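Local coordinates for universal stress protein MJ0577 (Methanocaldococcus jannaschii, PDB 1MJH) that binds ATP, with one manganese ion per subunit, as a homodimeric member of the universal stress protein A family, at residues Y10-S15 against N83-I88; E19-H24 against L155-K160; L39-E44 against I102-I107; D122-G127 against K148-P153. One frame throughout, in Å; residues are numbered along the deposited sequence.

Interaction 1: Y10-S15 against N83-I88; sequences YPTDFS and NKMENI. With ATP (adenosine-5'-triphosphate), chain F.
F14 and K84 mark the closest backbone approach, CA to CA 7.5 Å, where the loop leaving the end of strand 7-11 faces one side of helix 66-95. This is the first strand-to-helix turn of the parallel alpha/beta fold of the universal stress proteins, and the same loop lines the ATP pocket. The F14 ring carries the contact. K84 lays its aliphatic chain over one face, with CB 3.9 Å from the ring centroid in a CH-pi contact and CD 3.7 Å from F14 CG; CG beside the backbone N (chi1 -76°) and a nearly extended chi2 (167°) put CD there. M85 crosses the phenyl group at about a right angle and sets SD at its edge, a Met-aromatic contact 5.0 Å from the centroid, and I88 CD1 meets the edge too. I88 CD1 also reaches T12 CG2 tip to tip, while I88 CG2 lies at the edge of the Y10 ring. The loop behind the phenylalanine is braced by its own side chains: T12 OG1 accepts F14 N in an ST turn, and D13 OD1 accepts both S15 N, in an Asx turn, and S15 OG. Turned from the helix, P11 O takes a hydrogen bond from ATP O2' at 2.7 Å.

Interaction 2: E19-H24 against L155-K160; sequences EIALKH and LVVKRK
L155 meets H24 where strand 155-157 packs against helix 19-24, the axes 8.6 Å apart and their directions 132° from parallel; its CD2 lies 4.1 Å from H24 CB. V157, two residues on and on the same side of the strand, is the centre of this helix-on-sheet packing. Its CG2 sits over one face of the H24 imidazole, 3.9 Å from the ring centroid in a CH-pi contact, and also touches A21 CB. With CG1 anti to the backbone N (chi1 179°), the other methyl reaches both H24 CD2 and I20 CG2, the latter at 3.6 Å. Beyond the strand, I20 CD1 packs against the carbonyl O of K158 at 3.7 Å, and K160 brings its backbone N and CG against the same methyl. An alanine in place of H24 is likely to leave V157 CG2 without the ring it packs on and Y5 OH of the second subunit without the bond it makes to H24 ND1. The helix covers one face of the parallel sheet, A21 and L22 resting on Y10 of strand 7-11 and L22 reaching helix 66-95, while L155 and V156 pair antiparallel with a strand of the second subunit, so that the sheet continues across the dimer.

Interaction 3: L39-E44 against I102-I107; sequences LHVIDE and IIVVGI. With ATP (adenosine-5'-triphosphate), chain F.
V41 and V104 lie side by side and point the same way, CG2 4.0 Å from CG1, on one face of two adjoining parallel strands of the alpha/beta sheet that binds ATP in this fold. L39 and I102 share that face: L39 CD1 angles across to I102 CG2 at 3.7 Å and also touches V104 CG1. I42 meets its neighbours on the other face, CG1 slanting across I103 CG2 and CB set against V105 CG2. At the end of the ladder E44, with CG held between its backbone N and carbonyl carbon (chi1 67°), stretches over G106 to bring OE2 to I107 CG1. G106 adopts backbone angles that call for glycine. Five backbone hydrogen bonds join the strands, among them I42 N to V104 O at 2.7 Å; in the last, E44 N approaches G106 O from above the carbonyl plane at 2.9 Å. On its other edge the strand's hydrogen bonds to the adenine come from V41, whose backbone offers a donor and an acceptor to the base. V41 N donates to ATP N1 at 3.0 Å, and ATP N6 donates to V41 O at 2.9 Å with an N-H...O angle of 174°.

Interaction 4: D122-G127 against K148-P153; sequences DIIIMG and KKSNKP. With ATP (adenosine-5'-triphosphate), chain F.
I124 holds CG1 beside its backbone N (chi1 -57°) and extends fully beyond it (chi2 180°), which carries CD1 over to S150 and K152 in the turn closing a beta-alpha-beta unit: strand 123-127, helix 141-149 and strand 154-157. S150, the first residue to leave the helix, swings OG opposite its backbone N (chi1 -179°), where it accepts K152 N at 3.0 Å in an ST turn. That bond steadies the surface I124 touches: CD1 is 3.8 Å from S150 OG and 4.0 Å from K152 CB, the isoleucine and lysine side chains crossing at about a right angle. The lysine chain then bends at chi2, and its NZ bonds to V121 O. Beside this packing runs one backbone link, I124 N to P153 O at 2.9 Å and nearly straight, while I123 CA makes a longer CA-H...O contact with the same oxygen. P153 lays its ring against the carbonyl of D122, CG 3.4 Å from D122 O. A glycine in place of I124 would probably keep the backbone bond but leave S150 OG and K152 CB without the methyl that packs on them. The second subunit packs here too, with its L155 on I123 and its H24 on P153. Farther along the strand, M126 lies along the ribose, and at the ATP site G127 N donates to ATP O2' at 3.3 Å, with a weak second bond to ATP O3'.

In the fold
Interactions 1, 3 and 4 all touch ATP, by way of three different strands of one parallel sheet, whereas interaction 2 does not join the ligand in this way. Interaction 1 is the most buried, a hydrophobic and aromatic seam between loop and helix with no hydrogen bond across it. Interaction 3, the largest by area, is instead strand pairing built on backbone bonds; it joins interaction 1 through neighbouring strands 7-11 and 35-43. Interactions 2, 3 and 4 are partly buried; 2 and 4 share the pairing of strands 123-127 and 154-157. Interaction 2 packs a helix on a strand with no hydrogen bond across it, while interaction 4 adds a single backbone bond, and both meet the second subunit.

Interaction 1: Y10-S15 against N83-I88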
# COMPACT_ATOMS: atom_id res chain seq x y z
N TYR B 10 0.67 -1.02 12.47
CA TYR B 10 0.49 0.39 12.22
C TYR B 10 1.64 1.12 12.90
O TYR B 10 1.67 1.29 14.14
CB TYR B 10 -0.86 0.91 12.80
CG TYR B 10 -0.97 2.41 12.85
CD1 TYR B 10 -0.68 3.17 11.71
CD2 TYR B 10 -1.35 3.08 14.01
CE1 TYR B 10 -0.79 4.55 11.74
CE2 TYR B 10 -1.45 4.46 14.04
CZ TYR B 10 -1.17 5.18 12.91
OH TYR B 10 -1.25 6.57 12.91
N PRO B 11 2.69 1.39 12.15
CA PRO B 11 3.86 2.09 12.67
C PRO B 11 3.60 3.60 12.56
O PRO B 11 3.23 4.08 11.50
CB PRO B 11 4.97 1.68 11.72
CG PRO B 11 4.31 1.36 10.40
CD PRO B 11 2.87 1.06 10.71
N THR B 12 3.75 4.29 13.69
CA THR B 12 3.49 5.73 13.65
C THR B 12 4.65 6.53 14.20
O THR B 12 5.31 6.09 15.16
CB THR B 12 2.21 6.06 14.49
OG1 THR B 12 2.09 7.48 14.46
CG2 THR B 12 2.34 5.64 15.95
N ASP B 13 4.95 7.67 13.58
CA ASP B 13 5.93 8.62 14.05
C ASP B 13 5.23 9.86 14.59
O ASP B 13 5.87 10.89 14.83
CB ASP B 13 6.87 9.02 12.88
CG ASP B 13 6.09 9.56 11.69
OD1 ASP B 13 4.83 9.61 11.78
OD2 ASP B 13 6.69 9.89 10.64
N PHE B 14 3.93 9.75 14.82
CA PHE B 14 3.09 10.85 15.34
C PHE B 14 3.02 12.03 14.39
O PHE B 14 2.63 13.15 14.81
CB PHE B 14 3.46 11.31 16.77
CG PHE B 14 3.77 10.11 17.66
CD1 PHE B 14 2.81 9.15 17.88
CD2 PHE B 14 5.04 9.94 18.19
CE1 PHE B 14 3.05 8.02 18.66
CE2 PHE B 14 5.32 8.81 18.96
CZ PHE B 14 4.31 7.88 19.18
N SER B 15 3.26 11.79 13.10
CA SER B 15 3.20 12.90 12.12
C SER B 15 1.79 13.11 11.59
O SER B 15 0.90 12.30 11.81
CB SER B 15 4.10 12.59 10.91
OG SER B 15 3.60 11.42 10.24
N ASN B 83 2.54 9.02 26.11
CA ASN B 83 1.21 9.65 26.14
C ASN B 83 0.54 9.64 24.76
O ASN B 83 -0.64 9.38 24.61
CB ASN B 83 1.23 11.11 26.63
CG ASN B 83 -0.21 11.64 26.68
OD1 ASN B 83 -1.03 11.09 27.42
ND2 ASN B 83 -0.58 12.68 25.93
N LYS B 84 1.35 9.87 23.71
CA LYS B 84 0.76 9.80 22.36
C LYS B 84 0.26 8.42 22.07
O LYS B 84 -0.82 8.23 21.50
CB LYS B 84 1.77 10.30 21.32
CG LYS B 84 1.91 11.82 21.31
CD LYS B 84 3.10 12.34 20.53
CE LYS B 84 4.27 12.64 21.48
NZ LYS B 84 5.45 13.11 20.71
N MET B 85 1.03 7.37 22.41
CA MET B 85 0.62 6.01 22.13
C MET B 85 -0.64 5.62 22.89
O MET B 85 -1.49 4.89 22.37
CB MET B 85 1.79 5.07 22.46
CG MET B 85 3.00 5.15 21.52
SD MET B 85 2.80 4.42 19.85
CE MET B 85 3.38 2.75 20.31
N GLU B 86 -0.77 6.10 24.15
CA GLU B 86 -1.99 5.77 24.90
C GLU B 86 -3.26 6.31 24.28
O GLU B 86 -4.30 5.65 24.26
CB GLU B 86 -1.83 6.35 26.33
CG GLU B 86 -0.84 5.59 27.19
CD GLU B 86 -1.12 4.11 27.34
OE1 GLU B 86 -2.29 3.68 27.42
OE2 GLU B 86 -0.18 3.27 27.37
N ASN B 87 -3.26 7.55 23.75
CA ASN B 87 -4.41 8.15 23.11
C ASN B 87 -4.76 7.30 21.85
O ASN B 87 -5.92 7.04 21.61
CB ASN B 87 -4.13 9.59 22.68
CG ASN B 87 -4.33 10.60 23.82
OD1 ASN B 87 -5.22 10.39 24.66
ND2 ASN B 87 -3.51 11.64 23.83
N ILE B 88 -3.74 6.89 21.07
CA ILE B 88 -4.08 6.07 19.88
C ILE B 88 -4.63 4.69 20.25
O ILE B 88 -5.56 4.14 19.67
CB ILE B 88 -2.80 5.85 19.03
CG1 ILE B 88 -2.29 7.23 18.56
CG2 ILE B 88 -3.17 4.96 17.85
CD1 ILE B 88 -0.85 7.13 18.04
PG ATP F . 12.38 11.00 5.97
O1G ATP F . 12.91 10.10 4.91
O2G ATP F . 12.40 10.31 7.22
O3G ATP F . 13.09 12.29 6.05
PB ATP F . 9.47 11.53 6.14
O1B ATP F . 8.72 12.58 5.45
O2B ATP F . 9.61 11.83 7.57
O3B ATP F . 10.87 11.32 5.44
PA ATP F . 8.81 8.66 6.61
O1A ATP F . 9.26 7.75 5.58
O2A ATP F . 9.56 8.71 7.82
O3A ATP F . 8.70 10.15 5.93
O5' ATP F . 7.32 8.51 7.10
C5' ATP F . 6.50 7.53 6.42
C4' ATP F . 5.72 6.73 7.44
O4' ATP F . 6.69 5.84 8.13
C3' ATP F . 5.07 7.49 8.58
O3' ATP F . 3.81 8.08 8.22
C2' ATP F . 4.94 6.36 9.64
O2' ATP F . 3.81 5.54 9.30
C1' ATP F . 6.28 5.61 9.43
N9 ATP F . 7.32 6.01 10.37
C8 ATP F . 8.33 6.90 10.20
N7 ATP F . 9.16 6.97 11.22
C5 ATP F . 8.65 6.14 12.11
C6 ATP F . 9.10 5.80 13.37
N6 ATP F . 10.19 6.38 13.89
N1 ATP F . 8.38 4.90 14.04
C2 ATP F . 7.28 4.31 13.49
N3 ATP F . 6.78 4.56 12.27
C4 ATP F . 7.53 5.52 11.67

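Interaction 2: E19-H24 against L155-K160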
# COMPACT_ATOMS: atom_id res chain seq x y z
N GLU B 19 -1.22 10.29 11.07
CA GLU B 19 -2.60 10.41 11.58
C GLU B 19 -3.64 10.19 10.51
O GLU B 19 -4.69 9.62 10.80
CB GLU B 19 -2.78 11.80 12.23
CG GLU B 19 -2.17 11.75 13.63
CD GLU B 19 -3.17 11.12 14.61
OE1 GLU B 19 -4.39 11.44 14.66
OE2 GLU B 19 -2.67 10.25 15.38
N ILE B 20 -3.36 10.54 9.22
CA ILE B 20 -4.26 10.17 8.16
C ILE B 20 -4.33 8.64 8.06
O ILE B 20 -5.40 8.07 7.85
CB ILE B 20 -3.87 10.73 6.77
CG1 ILE B 20 -3.67 12.25 6.92
CG2 ILE B 20 -4.99 10.47 5.76
CD1 ILE B 20 -3.19 12.91 5.63
N ALA B 21 -3.18 8.01 8.10
CA ALA B 21 -3.13 6.53 8.02
C ALA B 21 -3.92 5.90 9.14
O ALA B 21 -4.44 4.79 8.96
CB ALA B 21 -1.66 6.07 8.09
N LEU B 22 -4.02 6.48 10.35
CA LEU B 22 -4.87 5.92 11.40
C LEU B 22 -6.30 5.79 10.94
O LEU B 22 -7.03 4.85 11.34
CB LEU B 22 -4.73 6.80 12.66
CG LEU B 22 -5.58 6.37 13.85
CD1 LEU B 22 -5.28 4.97 14.30
CD2 LEU B 22 -5.22 7.36 14.99
N LYS B 23 -6.82 6.76 10.15
CA LYS B 23 -8.17 6.68 9.64
C LYS B 23 -8.39 5.37 8.85
O LYS B 23 -9.48 4.80 8.93
CB LYS B 23 -8.53 7.85 8.73
CG LYS B 23 -8.30 9.21 9.42
CD LYS B 23 -8.66 10.33 8.44
CE LYS B 23 -8.93 11.66 9.09
NZ LYS B 23 -9.97 11.71 10.15
N HIS B 24 -7.37 4.99 8.09
CA HIS B 24 -7.45 3.76 7.28
C HIS B 24 -7.35 2.54 8.16
O HIS B 24 -8.11 1.58 7.93
CB HIS B 24 -6.34 3.73 6.19
CG HIS B 24 -6.61 4.84 5.20
ND1 HIS B 24 -7.16 4.53 3.96
CD2 HIS B 24 -6.39 6.17 5.26
CE1 HIS B 24 -7.30 5.68 3.30
NE2 HIS B 24 -6.87 6.73 4.05
N LEU B 155 -0.11 -0.83 2.75
CA LEU B 155 -1.06 0.25 2.34
C LEU B 155 -0.36 1.57 2.60
O LEU B 155 -0.14 1.91 3.75
CB LEU B 155 -2.39 0.11 3.08
CG LEU B 155 -3.39 1.29 2.83
CD1 LEU B 155 -3.68 1.42 1.34
CD2 LEU B 155 -4.72 1.01 3.58
N VAL B 156 -0.06 2.35 1.57
CA VAL B 156 0.59 3.63 1.67
C VAL B 156 -0.46 4.73 1.57
O VAL B 156 -1.14 4.84 0.57
CB VAL B 156 1.59 3.85 0.52
CG1 VAL B 156 2.26 5.21 0.73
CG2 VAL B 156 2.66 2.74 0.41
N VAL B 157 -0.65 5.46 2.68
CA VAL B 157 -1.67 6.51 2.73
C VAL B 157 -0.96 7.85 2.46
O VAL B 157 -0.01 8.17 3.18
CB VAL B 157 -2.29 6.54 4.13
CG1 VAL B 157 -3.36 7.65 4.25
CG2 VAL B 157 -3.03 5.22 4.43
N LYS B 158 -1.44 8.59 1.48
CA LYS B 158 -0.63 9.77 1.08
C LYS B 158 -0.86 10.97 2.00
O LYS B 158 -1.88 11.15 2.66
CB LYS B 158 -1.02 10.25 -0.35
CG LYS B 158 -0.89 9.12 -1.39
CD LYS B 158 0.50 8.60 -1.54
CE LYS B 158 1.67 9.58 -1.72
NZ LYS B 158 1.55 10.32 -3.05
N ARG B 159 0.15 11.84 1.98
CA ARG B 159 0.09 13.07 2.78
C ARG B 159 -0.99 14.01 2.23
O ARG B 159 -1.51 13.81 1.17
CB ARG B 159 1.45 13.78 2.68
CG ARG B 159 1.81 14.13 1.22
CD ARG B 159 3.17 14.87 1.16
NE ARG B 159 3.57 15.11 -0.24
CZ ARG B 159 4.78 15.60 -0.56
NH1 ARG B 159 5.70 15.84 0.37
NH2 ARG B 159 5.13 15.80 -1.82
N LYS B 160 -1.31 15.03 3.05
CA LYS B 160 -2.30 16.01 2.54
C LYS B 160 -1.85 16.61 1.23
O LYS B 160 -0.68 16.81 0.98
CB LYS B 160 -2.46 17.12 3.59
CG LYS B 160 -3.25 16.74 4.82
CD LYS B 160 -3.21 17.90 5.84
CE LYS B 160 -3.75 17.38 7.17
NZ LYS B 160 -5.05 16.68 7.01

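Interaction 3: L39-E44 against I102-I107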
# COMPACT_ATOMS: atom_id res chain seq x y z
N LEU B 39 3.05 0.52 16.70
CA LEU B 39 4.50 0.60 16.89
C LEU B 39 5.11 1.97 16.72
O LEU B 39 4.82 2.60 15.72
CB LEU B 39 5.10 -0.37 15.82
CG LEU B 39 6.62 -0.29 15.71
CD1 LEU B 39 7.33 -0.74 16.99
CD2 LEU B 39 7.07 -1.23 14.56
N HIS B 40 5.93 2.43 17.67
CA HIS B 40 6.75 3.61 17.49
C HIS B 40 8.22 3.27 17.70
O HIS B 40 8.52 2.51 18.65
CB HIS B 40 6.33 4.78 18.44
CG HIS B 40 7.22 5.96 18.23
ND1 HIS B 40 8.15 6.48 19.08
CD2 HIS B 40 7.31 6.77 17.17
CE1 HIS B 40 8.75 7.54 18.54
NE2 HIS B 40 8.25 7.75 17.33
N VAL B 41 9.04 3.72 16.76
CA VAL B 41 10.48 3.47 16.86
C VAL B 41 11.16 4.78 17.23
O VAL B 41 11.20 5.77 16.50
CB VAL B 41 11.14 2.97 15.55
CG1 VAL B 41 12.64 2.68 15.70
CG2 VAL B 41 10.43 1.70 15.14
N ILE B 42 11.90 4.71 18.38
CA ILE B 42 12.83 5.81 18.66
C ILE B 42 14.10 5.68 17.85
O ILE B 42 14.81 4.67 17.98
CB ILE B 42 13.25 5.78 20.16
CG1 ILE B 42 11.99 5.76 21.02
CG2 ILE B 42 14.15 6.96 20.50
CD1 ILE B 42 11.02 6.86 20.78
N ASP B 43 14.39 6.61 16.93
CA ASP B 43 15.54 6.47 16.05
C ASP B 43 16.84 6.51 16.86
O ASP B 43 17.11 7.55 17.48
CB ASP B 43 15.52 7.58 15.00
CG ASP B 43 16.52 7.34 13.89
OD1 ASP B 43 17.53 6.65 14.15
OD2 ASP B 43 16.29 7.82 12.77
N GLU B 44 17.60 5.44 16.84
CA GLU B 44 18.89 5.41 17.54
C GLU B 44 19.96 6.28 16.88
O GLU B 44 20.92 6.65 17.56
CB GLU B 44 19.47 3.99 17.55
CG GLU B 44 19.85 3.56 16.13
CD GLU B 44 20.47 2.19 16.06
OE1 GLU B 44 19.91 1.25 16.67
OE2 GLU B 44 21.49 2.07 15.36
N ILE B 102 3.90 -1.24 21.11
CA ILE B 102 5.35 -1.39 21.21
C ILE B 102 6.13 -0.12 20.97
O ILE B 102 5.93 0.60 19.98
CB ILE B 102 5.81 -2.44 20.14
CG1 ILE B 102 5.09 -3.77 20.33
CG2 ILE B 102 7.33 -2.60 20.14
CD1 ILE B 102 5.30 -4.76 19.18
N ILE B 103 7.06 0.22 21.86
CA ILE B 103 8.01 1.29 21.71
C ILE B 103 9.40 0.66 21.75
O ILE B 103 9.69 -0.11 22.67
CB ILE B 103 7.96 2.42 22.74
CG1 ILE B 103 6.57 3.07 22.72
CG2 ILE B 103 9.06 3.44 22.54
CD1 ILE B 103 6.33 3.92 23.95
N VAL B 104 10.20 0.90 20.72
CA VAL B 104 11.51 0.28 20.67
C VAL B 104 12.54 1.28 20.16
O VAL B 104 12.17 2.18 19.39
CB VAL B 104 11.45 -0.98 19.81
CG1 VAL B 104 11.10 -0.60 18.37
CG2 VAL B 104 12.73 -1.81 19.84
N VAL B 105 13.76 1.21 20.67
CA VAL B 105 14.82 2.10 20.20
C VAL B 105 15.53 1.37 19.06
O VAL B 105 15.92 0.20 19.20
CB VAL B 105 15.87 2.47 21.29
CG1 VAL B 105 16.99 3.33 20.68
CG2 VAL B 105 15.26 3.24 22.45
N GLY B 106 15.75 2.02 17.91
CA GLY B 106 16.43 1.31 16.83
C GLY B 106 16.30 2.09 15.51
O GLY B 106 16.14 3.29 15.56
N ILE B 107 16.61 1.43 14.42
CA ILE B 107 16.49 2.08 13.10
C ILE B 107 15.04 1.87 12.67
O ILE B 107 14.62 0.74 12.48
CB ILE B 107 17.49 1.38 12.16
CG1 ILE B 107 18.95 1.49 12.66
CG2 ILE B 107 17.41 2.06 10.79
CD1 ILE B 107 19.95 0.75 11.78
PG ATP F . 12.38 11.00 5.97
O1G ATP F . 12.91 10.10 4.91
O2G ATP F . 12.40 10.31 7.22
O3G ATP F . 13.09 12.29 6.05
PB ATP F . 9.47 11.53 6.14
O1B ATP F . 8.72 12.58 5.45
O2B ATP F . 9.61 11.83 7.57
O3B ATP F . 10.87 11.32 5.44
PA ATP F . 8.81 8.66 6.61
O1A ATP F . 9.26 7.75 5.58
O2A ATP F . 9.56 8.71 7.82
O3A ATP F . 8.70 10.15 5.93
O5' ATP F . 7.32 8.51 7.10
C5' ATP F . 6.50 7.53 6.42
C4' ATP F . 5.72 6.73 7.44
O4' ATP F . 6.69 5.84 8.13
C3' ATP F . 5.07 7.49 8.58
O3' ATP F . 3.81 8.08 8.22
C2' ATP F . 4.94 6.36 9.64
O2' ATP F . 3.81 5.54 9.30
C1' ATP F . 6.28 5.61 9.43
N9 ATP F . 7.32 6.01 10.37
C8 ATP F . 8.33 6.90 10.20
N7 ATP F . 9.16 6.97 11.22
C5 ATP F . 8.65 6.14 12.11
C6 ATP F . 9.10 5.80 13.37
N6 ATP F . 10.19 6.38 13.89
N1 ATP F . 8.38 4.90 14.04
C2 ATP F . 7.28 4.31 13.49
N3 ATP F . 6.78 4.56 12.27
C4 ATP F . 7.53 5.52 11.67

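Interaction 4: D122-G127 against K148-P153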
# COMPACT_ATOMS: atom_id res chain seq x y z
N ASP B 122 -0.86 -9.38 8.64
CA ASP B 122 -1.46 -9.50 7.32
C ASP B 122 -1.25 -8.25 6.44
O ASP B 122 -1.42 -8.38 5.22
CB ASP B 122 -2.96 -9.75 7.51
CG ASP B 122 -3.23 -11.05 8.28
OD1 ASP B 122 -2.85 -12.11 7.71
OD2 ASP B 122 -3.77 -11.07 9.41
N ILE B 123 -0.87 -7.14 7.05
CA ILE B 123 -0.75 -5.91 6.24
C ILE B 123 -0.06 -4.88 7.11
O ILE B 123 -0.18 -4.94 8.35
CB ILE B 123 -2.13 -5.44 5.79
CG1 ILE B 123 -1.99 -4.17 4.94
CG2 ILE B 123 -3.09 -5.17 6.97
CD1 ILE B 123 -3.33 -3.82 4.26
N ILE B 124 0.69 -3.98 6.51
CA ILE B 124 1.26 -2.84 7.19
C ILE B 124 0.53 -1.60 6.66
O ILE B 124 0.45 -1.48 5.43
CB ILE B 124 2.75 -2.67 6.83
CG1 ILE B 124 3.48 -4.02 7.22
CG2 ILE B 124 3.30 -1.57 7.71
CD1 ILE B 124 4.95 -3.95 6.89
N ILE B 125 -0.04 -0.76 7.52
CA ILE B 125 -0.75 0.46 7.03
C ILE B 125 0.07 1.67 7.52
O ILE B 125 0.26 1.84 8.73
CB ILE B 125 -2.17 0.47 7.58
CG1 ILE B 125 -3.00 -0.68 6.99
CG2 ILE B 125 -2.84 1.81 7.17
CD1 ILE B 125 -4.45 -0.73 7.48
N MET B 126 0.59 2.51 6.63
CA MET B 126 1.54 3.58 7.06
C MET B 126 1.37 4.80 6.19
O MET B 126 0.79 4.69 5.10
CB MET B 126 3.02 3.04 7.10
CG MET B 126 3.58 2.72 5.67
SD MET B 126 5.13 1.62 5.71
CE MET B 126 6.13 2.72 6.73
N GLY B 127 1.95 5.94 6.64
CA GLY B 127 1.85 7.13 5.77
C GLY B 127 2.91 7.08 4.68
O GLY B 127 3.91 6.37 4.75
N LYS B 148 10.24 -2.01 -0.05
CA LYS B 148 11.30 -2.76 -0.75
C LYS B 148 11.83 -3.92 0.10
O LYS B 148 12.29 -4.87 -0.50
CB LYS B 148 12.49 -1.84 -1.06
CG LYS B 148 12.08 -0.83 -2.16
CD LYS B 148 13.19 0.06 -2.61
CE LYS B 148 12.80 0.79 -3.91
NZ LYS B 148 13.95 1.75 -4.19
N LYS B 149 11.75 -3.78 1.42
CA LYS B 149 12.42 -4.88 2.20
C LYS B 149 11.44 -5.83 2.79
O LYS B 149 11.87 -6.93 3.18
CB LYS B 149 13.35 -4.22 3.22
CG LYS B 149 14.63 -3.60 2.64
CD LYS B 149 15.37 -2.76 3.68
CE LYS B 149 16.46 -1.90 3.07
NZ LYS B 149 17.34 -1.34 4.14
N SER B 150 10.22 -5.45 3.17
CA SER B 150 9.24 -6.37 3.70
C SER B 150 8.53 -7.17 2.63
O SER B 150 8.20 -6.65 1.54
CB SER B 150 8.20 -5.57 4.51
OG SER B 150 7.22 -6.44 5.08
N ASN B 151 8.12 -8.42 2.93
CA ASN B 151 7.28 -9.15 1.99
C ASN B 151 5.80 -9.06 2.33
O ASN B 151 4.91 -9.66 1.75
CB ASN B 151 7.70 -10.62 1.95
CG ASN B 151 7.55 -11.35 3.27
OD1 ASN B 151 6.91 -10.91 4.22
ND2 ASN B 151 8.18 -12.52 3.34
N LYS B 152 5.45 -8.10 3.25
CA LYS B 152 4.07 -7.95 3.62
C LYS B 152 3.37 -6.95 2.69
O LYS B 152 4.10 -6.04 2.25
CB LYS B 152 3.97 -7.34 5.04
CG LYS B 152 4.53 -8.30 6.14
CD LYS B 152 3.82 -9.62 6.23
CE LYS B 152 4.44 -10.43 7.41
NZ LYS B 152 3.71 -11.75 7.44
N PRO B 153 2.07 -7.03 2.54
CA PRO B 153 1.32 -6.00 1.80
C PRO B 153 1.45 -4.68 2.56
O PRO B 153 1.41 -4.69 3.82
CB PRO B 153 -0.13 -6.49 1.80
CG PRO B 153 -0.06 -7.97 2.14
CD PRO B 153 1.16 -8.07 2.99
PG ATP F . 12.38 11.00 5.97
O1G ATP F . 12.91 10.10 4.91
O2G ATP F . 12.40 10.31 7.22
O3G ATP F . 13.09 12.29 6.05
PB ATP F . 9.47 11.53 6.14
O1B ATP F . 8.72 12.58 5.45
O2B ATP F . 9.61 11.83 7.57
O3B ATP F . 10.87 11.32 5.44
PA ATP F . 8.81 8.66 6.61
O1A ATP F . 9.26 7.75 5.58
O2A ATP F . 9.56 8.71 7.82
O3A ATP F . 8.70 10.15 5.93
O5' ATP F . 7.32 8.51 7.10
C5' ATP F . 6.50 7.53 6.42
C4' ATP F . 5.72 6.73 7.44
O4' ATP F . 6.69 5.84 8.13
C3' ATP F . 5.07 7.49 8.58
O3' ATP F . 3.81 8.08 8.22
C2' ATP F . 4.94 6.36 9.64
O2' ATP F . 3.81 5.54 9.30
C1' ATP F . 6.28 5.61 9.43
N9 ATP F . 7.32 6.01 10.37
C8 ATP F . 8.33 6.90 10.20
N7 ATP F . 9.16 6.97 11.22
C5 ATP F . 8.65 6.14 12.11
C6 ATP F . 9.10 5.80 13.37
N6 ATP F . 10.19 6.38 13.89
N1 ATP F . 8.38 4.90 14.04
C2 ATP F . 7.28 4.31 13.49
N3 ATP F . 6.78 4.56 12.27
C4 ATP F . 7.53 5.52 11.67